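Long-range contacts in putative phosphatase (Bacteroides thetaiotaomicron, PDB 3KYA), which binds zinc ions and is probably a hydrolase, putatively a phosphatase: residues Arg123-Asp128 with Arg172-Ser176; Tyr246-Gly251 with Phe263-Glu267; Ser310-Gln314 with Phe326-Asn331. All coordinates share one frame; numbering follows the deposited sequence.

Behind an N-terminal IPT/TIG domain, the chain folds into six antiparallel sheets of four or five strands, consistent with a six-bladed beta-propeller. Contact 1 comes first: it closes the loop between 123-128 and 172-176 by laying the short strand 125-126 against the outer strand of one blade. Contact 2 follows, where the connection leaving strand 240-246 meets strand 261-265 of the next blade. Contact 3 closes the hairpin 313-317/323-328 in the blade after that. The three lie in series, none nested or crossed. Contacts 2 and 3 touch through Asn250 with Gln314 and Glu267 with Ser310, uniting adjacent blades; contact 1 stays apart, with its centre 32 Å from either of theirs.

Contact 1: Arg123-Asp128 with Arg172-Ser176; sequences RDGPFD and RMLSS. With EDO (1,2-ethanediol), chain J.
Ser176 OG has two partners: it gives its proton to the syn lone pair of Asp124 OD2, 2.7 Å away, and takes a hydrogen bond from Gln165 NE2 on the neighbouring strand. Asp124 thus closes one end of the contact, its CB lying against the carbonyl of Leu174. Next to it the backbones pair in antiparallel fashion: Leu174 N meets Gly125 O at 2.8 Å, nearly straight (176°), and Gly125 N returns a bond to Leu174 O. The backbone angles of Gly125 would jam a side chain against the preceding carbonyl and against Pro126 CD. Strand 125-126 in this way adds a short fifth strand to the outer edge of a propeller-like four-stranded blade, next to strand 173-178. Just before that strand's pairing, Arg172 and Met173 together face Asp168 in a G1 beta bulge; Asp168 is a zinc ligand. The selenomethionine side chain of Met173 doubles back at chi2 and chi3 and brings SE to 3.7 Å from Pro126 N, with CE over Gly125. At the other end Phe127 N bonds Arg172 O. The phenyl face of Phe127 takes Arg172 CA in a CH-pi contact, 3.6 Å from the ring centroid. With CG beside its backbone N and a bend at chi3 (54°), Arg172 sets one guanidinium face on Phe127 CD2, the two planes being steeply inclined. Its NH2 then reaches Asp128 OD2 in a 2.8 Å salt bridge, while Asp128 OD1 accepts from an ethanediol.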
loop_
_atom_site.group_PDB
_atom_site.type_symbol
_atom_site.label_atom_id
_atom_site.label_comp_id
_atom_site.label_asym_id
_atom_site.label_seq_id
_atom_site.Cartn_x
_atom_site.Cartn_y
_atom_site.Cartn_z
ATOM N N ARG A 123 -28.127 -3.236 -31.610
ATOM C CA ARG A 123 -28.104 -2.455 -32.818
ATOM C C ARG A 123 -26.661 -2.069 -33.127
ATOM O O ARG A 123 -25.947 -1.543 -32.258
ATOM C CB ARG A 123 -28.963 -1.195 -32.643
ATOM C CG ARG A 123 -29.056 -0.291 -33.903
ATOM C CD ARG A 123 -29.775 1.043 -33.621
ATOM N NE ARG A 123 -31.078 0.794 -33.021
ATOM C CZ ARG A 123 -32.164 0.411 -33.697
ATOM N NH1 ARG A 123 -32.132 0.236 -35.016
ATOM N NH2 ARG A 123 -33.295 0.188 -33.042
ATOM N N ASP A 124 -26.237 -2.355 -34.355
ATOM C CA ASP A 124 -24.928 -1.960 -34.833
ATOM C C ASP A 124 -25.012 -0.517 -35.329
ATOM O O ASP A 124 -26.088 -0.037 -35.675
ATOM C CB ASP A 124 -24.440 -2.893 -35.946
ATOM C CG ASP A 124 -23.981 -4.253 -35.428
ATOM O OD1 ASP A 124 -23.844 -4.461 -34.200
ATOM O OD2 ASP A 124 -23.731 -5.131 -36.271
ATOM N N GLY A 125 -23.877 0.170 -35.370
ATOM C CA GLY A 125 -23.841 1.562 -35.790
ATOM C C GLY A 125 -22.890 2.454 -35.004
ATOM O O GLY A 125 -21.989 1.974 -34.319
ATOM N N PRO A 126 -23.100 3.774 -35.092
ATOM C CA PRO A 126 -22.231 4.759 -34.445
ATOM C C PRO A 126 -22.258 4.725 -32.919
ATOM O O PRO A 126 -23.299 4.398 -32.312
ATOM C CB PRO A 126 -22.780 6.103 -34.972
ATOM C CG PRO A 126 -24.213 5.829 -35.244
ATOM C CD PRO A 126 -24.271 4.411 -35.731
ATOM N N PHE A 127 -21.127 5.055 -32.286
ATOM C CA PHE A 127 -21.093 5.103 -30.826
ATOM C C PHE A 127 -22.040 6.179 -30.280
ATOM O O PHE A 127 -22.628 5.997 -29.221
ATOM C CB PHE A 127 -19.707 5.416 -30.247
ATOM C CG PHE A 127 -18.634 4.389 -30.528
ATOM C CD1 PHE A 127 -18.917 3.121 -31.018
ATOM C CD2 PHE A 127 -17.329 4.666 -30.149
ATOM C CE1 PHE A 127 -17.903 2.198 -31.237
ATOM C CE2 PHE A 127 -16.313 3.735 -30.344
ATOM C CZ PHE A 127 -16.605 2.500 -30.892
ATOM N N ASP A 128 -22.136 7.302 -30.993
ATOM C CA ASP A 128 -22.958 8.442 -30.574
ATOM C C ASP A 128 -24.178 8.637 -31.462
ATOM O O ASP A 128 -24.222 8.147 -32.585
ATOM C CB ASP A 128 -22.126 9.718 -30.621
ATOM C CG ASP A 128 -20.959 9.681 -29.663
ATOM O OD1 ASP A 128 -21.150 9.247 -28.503
ATOM O OD2 ASP A 128 -19.858 10.105 -30.068
ATOM N N ARG A 172 -15.389 4.938 -34.706
ATOM C CA ARG A 172 -16.424 4.978 -33.675
ATOM C C ARG A 172 -17.717 4.306 -34.156
ATOM O O ARG A 172 -18.800 4.894 -34.125
ATOM C CB ARG A 172 -16.653 6.424 -33.203
ATOM C CG ARG A 172 -15.379 7.023 -32.581
ATOM C CD ARG A 172 -15.530 8.446 -32.104
ATOM N NE ARG A 172 -16.645 8.638 -31.169
ATOM C CZ ARG A 172 -16.609 8.419 -29.857
ATOM N NH1 ARG A 172 -15.518 7.932 -29.261
ATOM N NH2 ARG A 172 -17.701 8.656 -29.135
HETATM N N MSE A 173 -17.555 3.067 -34.617
HETATM C CA MSE A 173 -18.624 2.249 -35.167
HETATM C C MSE A 173 -18.551 0.849 -34.612
HETATM O O MSE A 173 -17.459 0.298 -34.485
HETATM C CB MSE A 173 -18.453 2.130 -36.690
HETATM C CG MSE A 173 -18.571 3.407 -37.504
HETATM SE SE MSE A 173 -20.406 4.025 -37.576
HETATM C CE MSE A 173 -21.232 2.386 -38.127
ATOM N N LEU A 174 -19.714 0.282 -34.279
ATOM C CA LEU A 174 -19.852 -1.105 -33.858
ATOM C C LEU A 174 -20.380 -1.901 -35.038
ATOM O O LEU A 174 -21.356 -1.493 -35.682
ATOM C CB LEU A 174 -20.847 -1.250 -32.701
ATOM C CG LEU A 174 -21.140 -2.656 -32.168
ATOM C CD1 LEU A 174 -19.925 -3.212 -31.410
ATOM C CD2 LEU A 174 -22.363 -2.654 -31.246
ATOM N N SER A 175 -19.737 -3.020 -35.332
ATOM C CA SER A 175 -20.164 -3.900 -36.416
ATOM C C SER A 175 -20.103 -5.361 -35.970
ATOM O O SER A 175 -19.579 -5.677 -34.877
ATOM C CB SER A 175 -19.321 -3.649 -37.689
ATOM O OG SER A 175 -17.954 -3.940 -37.441
ATOM N N SER A 176 -20.666 -6.248 -36.800
ATOM C CA SER A 176 -20.711 -7.689 -36.532
ATOM C C SER A 176 -20.145 -8.474 -37.726
ATOM O O SER A 176 -20.891 -9.146 -38.450
ATOM C CB SER A 176 -22.144 -8.126 -36.243
ATOM O OG SER A 176 -22.694 -7.384 -35.175
HETATM C C1 EDO J . -22.005 7.426 -26.126
HETATM O O1 EDO J . -21.002 8.409 -25.838
HETATM C C2 EDO J . -22.245 6.557 -24.891
HETATM O O2 EDO J . -23.579 6.024 -24.895
#

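Contact 2: Tyr246-Gly251 with Phe263-Glu267; sequences YKQCNG and FNSYE. With EDO (1,2-ethanediol), chain B.
The Tyr246 ring is met at its edge, where Ser265 OG and Glu267 OE1 both lie near its plane; the Tyr266 ring has Gln248 OE1 at its edge and C2 of an ethanediol over one face. Tyr246 OH bonds Glu267 OE1 at 2.5 Å on the syn side, with ring and carboxylate turned 55° apart. The second carboxylate oxygen, OE2, is approached from above its plane by Lys247 NZ in a 3.0 Å salt bridge. Glu267 thus holds a phenol and an ammonium at once, and Gln270 NE2 also bonds OE1; the nearby positive charge would probably favour its ionised form. Glu267 reaches both partners on an extended chain, its CG anti to the backbone N (chi1 -175°). Ser265 OG gives a hydrogen bond to Lys247 O at 2.8 Å and accepts a longer one from Glu267 N, an ST turn. A water bridges Lys247 O and Asn264 O. Two asparagines grip each other: Asn264 OD1 takes Asn250 N in its carbonyl plane, on a lone pair, at 2.9 Å. Asn264 ND2 returns a bond to Asn250 OD1 at 3.0 Å, coming from above that carbonyl plane. Asn250 ND2 bonds the ethanediol and, weakly, Asp212 OD2; Arg187 and Asp212 also hold the ethanediol. The backbones are joined by Tyr266 N to Gln248 O. Segment 246-251 runs from strand 240-246, the last of one sheet, to strand 252-254, the first of the next, a crossing characteristic of successive beta-propeller blades.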
loop_
_atom_site.group_PDB
_atom_site.type_symbol
_atom_site.label_atom_id
_atom_site.label_comp_id
_atom_site.label_asym_id
_atom_site.label_seq_id
_atom_site.Cartn_x
_atom_site.Cartn_y
_atom_site.Cartn_z
ATOM N N TYR A 246 -12.658 -31.527 -27.552
ATOM C CA TYR A 246 -12.811 -32.420 -26.399
ATOM C C TYR A 246 -14.232 -32.178 -25.876
ATOM O O TYR A 246 -15.145 -32.938 -26.210
ATOM C CB TYR A 246 -11.724 -32.234 -25.334
ATOM C CG TYR A 246 -11.902 -33.219 -24.199
ATOM C CD1 TYR A 246 -11.661 -34.578 -24.399
ATOM C CD2 TYR A 246 -12.349 -32.810 -22.954
ATOM C CE1 TYR A 246 -11.841 -35.503 -23.381
ATOM C CE2 TYR A 246 -12.531 -33.736 -21.915
ATOM C CZ TYR A 246 -12.280 -35.080 -22.145
ATOM O OH TYR A 246 -12.455 -36.008 -21.141
ATOM N N LYS A 247 -14.408 -31.120 -25.085
ATOM C CA LYS A 247 -15.710 -30.660 -24.601
ATOM C C LYS A 247 -15.533 -29.622 -23.506
ATOM O O LYS A 247 -14.488 -29.568 -22.854
ATOM C CB LYS A 247 -16.593 -31.787 -24.040
ATOM C CG LYS A 247 -16.031 -32.508 -22.828
ATOM C CD LYS A 247 -17.014 -33.563 -22.309
ATOM C CE LYS A 247 -16.405 -34.362 -21.198
ATOM N NZ LYS A 247 -17.334 -35.394 -20.645
ATOM N N GLN A 248 -16.563 -28.812 -23.310
ATOM C CA GLN A 248 -16.621 -27.865 -22.197
ATOM C C GLN A 248 -15.392 -26.970 -22.021
ATOM O O GLN A 248 -14.897 -26.768 -20.900
ATOM C CB GLN A 248 -16.879 -28.662 -20.909
ATOM C CG GLN A 248 -18.163 -29.463 -20.962
ATOM C CD GLN A 248 -18.392 -30.267 -19.708
ATOM O OE1 GLN A 248 -17.561 -31.082 -19.320
ATOM N NE2 GLN A 248 -19.518 -30.041 -19.069
ATOM N N CYS A 249 -14.895 -26.433 -23.128
ATOM C CA CYS A 249 -13.755 -25.516 -23.074
ATOM C C CYS A 249 -14.230 -24.141 -22.588
ATOM O O CYS A 249 -15.308 -23.681 -22.973
ATOM C CB CYS A 249 -13.109 -25.408 -24.445
ATOM S SG CYS A 249 -11.609 -24.435 -24.477
ATOM N N ASN A 250 -13.436 -23.487 -21.740
ATOM C CA ASN A 250 -13.780 -22.163 -21.214
ATOM C C ASN A 250 -12.813 -21.076 -21.717
ATOM O O ASN A 250 -12.971 -19.910 -21.373
ATOM C CB ASN A 250 -13.774 -22.150 -19.682
ATOM C CG ASN A 250 -14.528 -23.333 -19.068
ATOM O OD1 ASN A 250 -13.997 -24.004 -18.179
ATOM N ND2 ASN A 250 -15.740 -23.615 -19.564
ATOM N N GLY A 251 -11.798 -21.457 -22.483
ATOM C CA GLY A 251 -10.834 -20.489 -23.000
ATOM C C GLY A 251 -9.584 -21.128 -23.568
ATOM O O GLY A 251 -9.258 -22.280 -23.238
ATOM N N PHE A 263 -5.311 -24.682 -23.699
ATOM C CA PHE A 263 -6.768 -24.629 -23.565
ATOM C C PHE A 263 -7.211 -25.678 -22.527
ATOM O O PHE A 263 -6.475 -26.637 -22.254
ATOM C CB PHE A 263 -7.481 -24.783 -24.913
ATOM C CG PHE A 263 -7.307 -26.130 -25.551
ATOM C CD1 PHE A 263 -6.173 -26.424 -26.285
ATOM C CD2 PHE A 263 -8.304 -27.085 -25.448
ATOM C CE1 PHE A 263 -6.016 -27.666 -26.876
ATOM C CE2 PHE A 263 -8.150 -28.349 -26.024
ATOM C CZ PHE A 263 -7.012 -28.634 -26.740
ATOM N N ASN A 264 -8.385 -25.475 -21.932
ATOM C CA ASN A 264 -8.862 -26.377 -20.872
ATOM C C ASN A 264 -10.161 -27.112 -21.177
ATOM O O ASN A 264 -10.713 -27.022 -22.271
ATOM C CB ASN A 264 -9.098 -25.580 -19.575
ATOM C CG ASN A 264 -10.448 -24.862 -19.563
ATOM O OD1 ASN A 264 -10.899 -24.321 -20.588
ATOM N ND2 ASN A 264 -11.098 -24.847 -18.402
ATOM N N SER A 265 -10.602 -27.891 -20.188
ATOM C CA SER A 265 -11.935 -28.450 -20.153
ATOM C C SER A 265 -12.410 -28.344 -18.703
ATOM O O SER A 265 -11.669 -28.662 -17.759
ATOM C CB SER A 265 -12.007 -29.901 -20.618
ATOM O OG SER A 265 -13.326 -30.406 -20.432
ATOM N N TYR A 266 -13.637 -27.878 -18.543
ATOM C CA TYR A 266 -14.305 -27.818 -17.249
ATOM C C TYR A 266 -14.541 -29.209 -16.630
ATOM O O TYR A 266 -14.580 -29.355 -15.397
ATOM C CB TYR A 266 -15.620 -27.079 -17.468
ATOM C CG TYR A 266 -16.749 -27.218 -16.467
ATOM C CD1 TYR A 266 -17.628 -28.295 -16.527
ATOM C CD2 TYR A 266 -17.021 -26.207 -15.556
ATOM C CE1 TYR A 266 -18.694 -28.395 -15.666
ATOM C CE2 TYR A 266 -18.092 -26.289 -14.696
ATOM C CZ TYR A 266 -18.923 -27.380 -14.758
ATOM O OH TYR A 266 -19.974 -27.463 -13.906
ATOM N N GLU A 267 -14.701 -30.219 -17.478
ATOM C CA GLU A 267 -14.991 -31.591 -17.003
ATOM C C GLU A 267 -14.188 -31.972 -15.746
ATOM O O GLU A 267 -14.769 -32.200 -14.667
ATOM C CB GLU A 267 -14.730 -32.610 -18.105
ATOM C CG GLU A 267 -15.146 -34.034 -17.684
ATOM C CD GLU A 267 -14.544 -35.119 -18.545
ATOM O OE1 GLU A 267 -13.400 -34.954 -19.022
ATOM O OE2 GLU A 267 -15.217 -36.157 -18.720
HETATM C C1 EDO B . -19.270 -24.452 -17.975
HETATM O O1 EDO B . -19.560 -23.372 -18.880
HETATM C C2 EDO B . -19.182 -25.770 -18.739
HETATM O O2 EDO B . -17.938 -25.875 -19.437
HETATM O O HOH W 1 -12.008 -28.730 -24.098
#

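Contact 3: Ser310-Gln314 with Phe326-Asn331; sequences SWEFQ and FGVINN
Val328 CG1 packs over one face of the Trp311 indole, 3.4 Å from CD1 and closest to the pyrrole part. Further along the strands Phe313 and Phe326 run side by side and point the same way, their centroids 6.0 Å apart and their rings oblique. Ile329 covers the aliphatic stem of Glu312, with CD1 4.1 Å from CG. The indole face that Val328 meets also carries the Asn331 amide, whose ND2 sits 3.1 Å above the plane over the six-membered ring; amide and indole are only 28° from parallel. Trp311 NE1 itself bonds Tyr333 OH. Without the indole, as with an alanine here, Val328 CG1 and the Asn331 amide would probably lose the flat surface they lie on, and Tyr333 OH its indole donor. Asn330 reaches across to 310-312 with both ends of its amide: ND2 gives a hydrogen bond to Ser310 O at 3.0 Å, and OD1 receives Glu312 N from well above its carbonyl plane. CG of Asn330 stands between the backbone N and the carbonyl carbon (chi1 68°), which turns the amide toward that segment and lets these two bonds fix its rotation. A water links Ser310 O to Asn331 ND2. The strands pair antiparallel, Phe313 with Val328 as a non-hydrogen-bonded pair and Gln314 with Gly327 as a hydrogen-bonded one, where Gly327 N bonds Gln314 O at 2.9 Å and Gln314 N bonds Gly327 O; the bond of Ile329 N to Glu312 O is weak. Glu312 OE2 forms a salt bridge with Arg189 on strand 188-193. The hairpin 313-317/323-328 supplies the first two strands of its four-stranded blade: strand 333-340 lies beside 323-328, and Gln314 NE2 reaches Asn250 O in the loop before strand 252-254.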
loop_
_atom_site.group_PDB
_atom_site.type_symbol
_atom_site.label_atom_id
_atom_site.label_comp_id
_atom_site.label_asym_id
_atom_site.label_seq_id
_atom_site.Cartn_x
_atom_site.Cartn_y
_atom_site.Cartn_z
ATOM N N SER A 310 -15.456 -30.095 -12.652
ATOM C CA SER A 310 -16.379 -28.989 -12.860
ATOM C C SER A 310 -15.729 -27.665 -12.444
ATOM O O SER A 310 -16.280 -26.917 -11.641
ATOM C CB SER A 310 -17.693 -29.243 -12.115
ATOM O OG SER A 310 -18.303 -30.441 -12.596
ATOM N N TRP A 311 -14.553 -27.405 -13.016
ATOM C CA TRP A 311 -13.750 -26.238 -12.685
ATOM C C TRP A 311 -13.708 -25.333 -13.916
ATOM O O TRP A 311 -13.122 -25.696 -14.939
ATOM C CB TRP A 311 -12.342 -26.691 -12.284
ATOM C CG TRP A 311 -11.911 -26.160 -10.925
ATOM C CD1 TRP A 311 -10.878 -25.299 -10.645
ATOM C CD2 TRP A 311 -12.532 -26.458 -9.666
ATOM N NE1 TRP A 311 -10.817 -25.066 -9.286
ATOM C CE2 TRP A 311 -11.831 -25.749 -8.671
ATOM C CE3 TRP A 311 -13.630 -27.248 -9.288
ATOM C CZ2 TRP A 311 -12.179 -25.820 -7.317
ATOM C CZ3 TRP A 311 -13.976 -27.320 -7.942
ATOM C CH2 TRP A 311 -13.251 -26.614 -6.976
ATOM N N GLU A 312 -14.369 -24.183 -13.825
ATOM C CA GLU A 312 -14.454 -23.240 -14.942
ATOM C C GLU A 312 -13.356 -22.201 -14.825
ATOM O O GLU A 312 -13.359 -21.415 -13.870
ATOM C CB GLU A 312 -15.813 -22.551 -14.928
ATOM C CG GLU A 312 -16.068 -21.688 -16.160
ATOM C CD GLU A 312 -17.347 -20.892 -16.082
ATOM O OE1 GLU A 312 -18.059 -20.950 -15.059
ATOM O OE2 GLU A 312 -17.651 -20.195 -17.067
ATOM N N PHE A 313 -12.442 -22.148 -15.795
ATOM C CA PHE A 313 -11.325 -21.196 -15.683
ATOM C C PHE A 313 -10.666 -20.787 -16.981
ATOM O O PHE A 313 -10.752 -21.489 -17.987
ATOM C CB PHE A 313 -10.230 -21.756 -14.740
ATOM C CG PHE A 313 -9.501 -22.969 -15.273
ATOM C CD1 PHE A 313 -9.995 -24.256 -15.054
ATOM C CD2 PHE A 313 -8.302 -22.833 -15.959
ATOM C CE1 PHE A 313 -9.316 -25.376 -15.532
ATOM C CE2 PHE A 313 -7.613 -23.956 -16.443
ATOM C CZ PHE A 313 -8.131 -25.226 -16.232
ATOM N N GLN A 314 -9.988 -19.639 -16.916
ATOM C CA GLN A 314 -9.196 -19.116 -18.016
ATOM C C GLN A 314 -7.744 -18.925 -17.573
ATOM O O GLN A 314 -7.442 -18.878 -16.370
ATOM C CB GLN A 314 -9.791 -17.815 -18.572
ATOM C CG GLN A 314 -11.144 -18.053 -19.184
ATOM C CD GLN A 314 -11.657 -16.879 -19.976
ATOM O OE1 GLN A 314 -11.468 -15.714 -19.602
ATOM N NE2 GLN A 314 -12.319 -17.182 -21.089
ATOM N N PHE A 326 -4.348 -18.722 -13.235
ATOM C CA PHE A 326 -5.543 -19.413 -13.694
ATOM C C PHE A 326 -6.710 -18.854 -12.880
ATOM O O PHE A 326 -6.770 -19.053 -11.660
ATOM C CB PHE A 326 -5.467 -20.941 -13.518
ATOM C CG PHE A 326 -4.282 -21.597 -14.184
ATOM C CD1 PHE A 326 -3.691 -21.057 -15.312
ATOM C CD2 PHE A 326 -3.824 -22.813 -13.737
ATOM C CE1 PHE A 326 -2.619 -21.696 -15.937
ATOM C CE2 PHE A 326 -2.756 -23.454 -14.374
ATOM C CZ PHE A 326 -2.160 -22.883 -15.464
ATOM N N GLY A 327 -7.624 -18.151 -13.547
ATOM C CA GLY A 327 -8.779 -17.554 -12.882
ATOM C C GLY A 327 -9.949 -18.519 -12.852
ATOM O O GLY A 327 -10.556 -18.784 -13.898
ATOM N N VAL A 328 -10.262 -19.036 -11.664
ATOM C CA VAL A 328 -11.348 -20.011 -11.479
ATOM C C VAL A 328 -12.644 -19.227 -11.272
ATOM O O VAL A 328 -12.996 -18.829 -10.169
ATOM C CB VAL A 328 -11.045 -21.007 -10.334
ATOM C CG1 VAL A 328 -12.072 -22.126 -10.315
ATOM C CG2 VAL A 328 -9.655 -21.608 -10.503
ATOM N N ILE A 329 -13.313 -18.968 -12.396
ATOM C CA ILE A 329 -14.538 -18.179 -12.468
ATOM C C ILE A 329 -15.644 -18.645 -11.525
ATOM O O ILE A 329 -16.232 -17.836 -10.799
ATOM C CB ILE A 329 -15.093 -18.223 -13.930
ATOM C CG1 ILE A 329 -14.096 -17.608 -14.915
ATOM C CG2 ILE A 329 -16.452 -17.522 -14.031
ATOM C CD1 ILE A 329 -14.412 -17.980 -16.395
ATOM N N ASN A 330 -15.905 -19.949 -11.513
ATOM C CA ASN A 330 -17.008 -20.484 -10.718
ATOM C C ASN A 330 -16.684 -20.823 -9.257
ATOM O O ASN A 330 -17.594 -21.139 -8.497
ATOM C CB ASN A 330 -17.646 -21.707 -11.417
ATOM C CG ASN A 330 -16.732 -22.934 -11.476
ATOM O OD1 ASN A 330 -15.514 -22.839 -11.417
ATOM N ND2 ASN A 330 -17.343 -24.102 -11.649
ATOM N N ASN A 331 -15.416 -20.734 -8.857
ATOM C CA ASN A 331 -15.037 -21.058 -7.475
ATOM C C ASN A 331 -14.267 -19.967 -6.713
ATOM O O ASN A 331 -13.774 -20.190 -5.607
ATOM C CB ASN A 331 -14.369 -22.436 -7.441
ATOM C CG ASN A 331 -15.388 -23.563 -7.598
ATOM O OD1 ASN A 331 -16.304 -23.702 -6.775
ATOM N ND2 ASN A 331 -15.225 -24.379 -8.631
HETATM O O HOH W 2 -17.437 -26.516 -9.110
#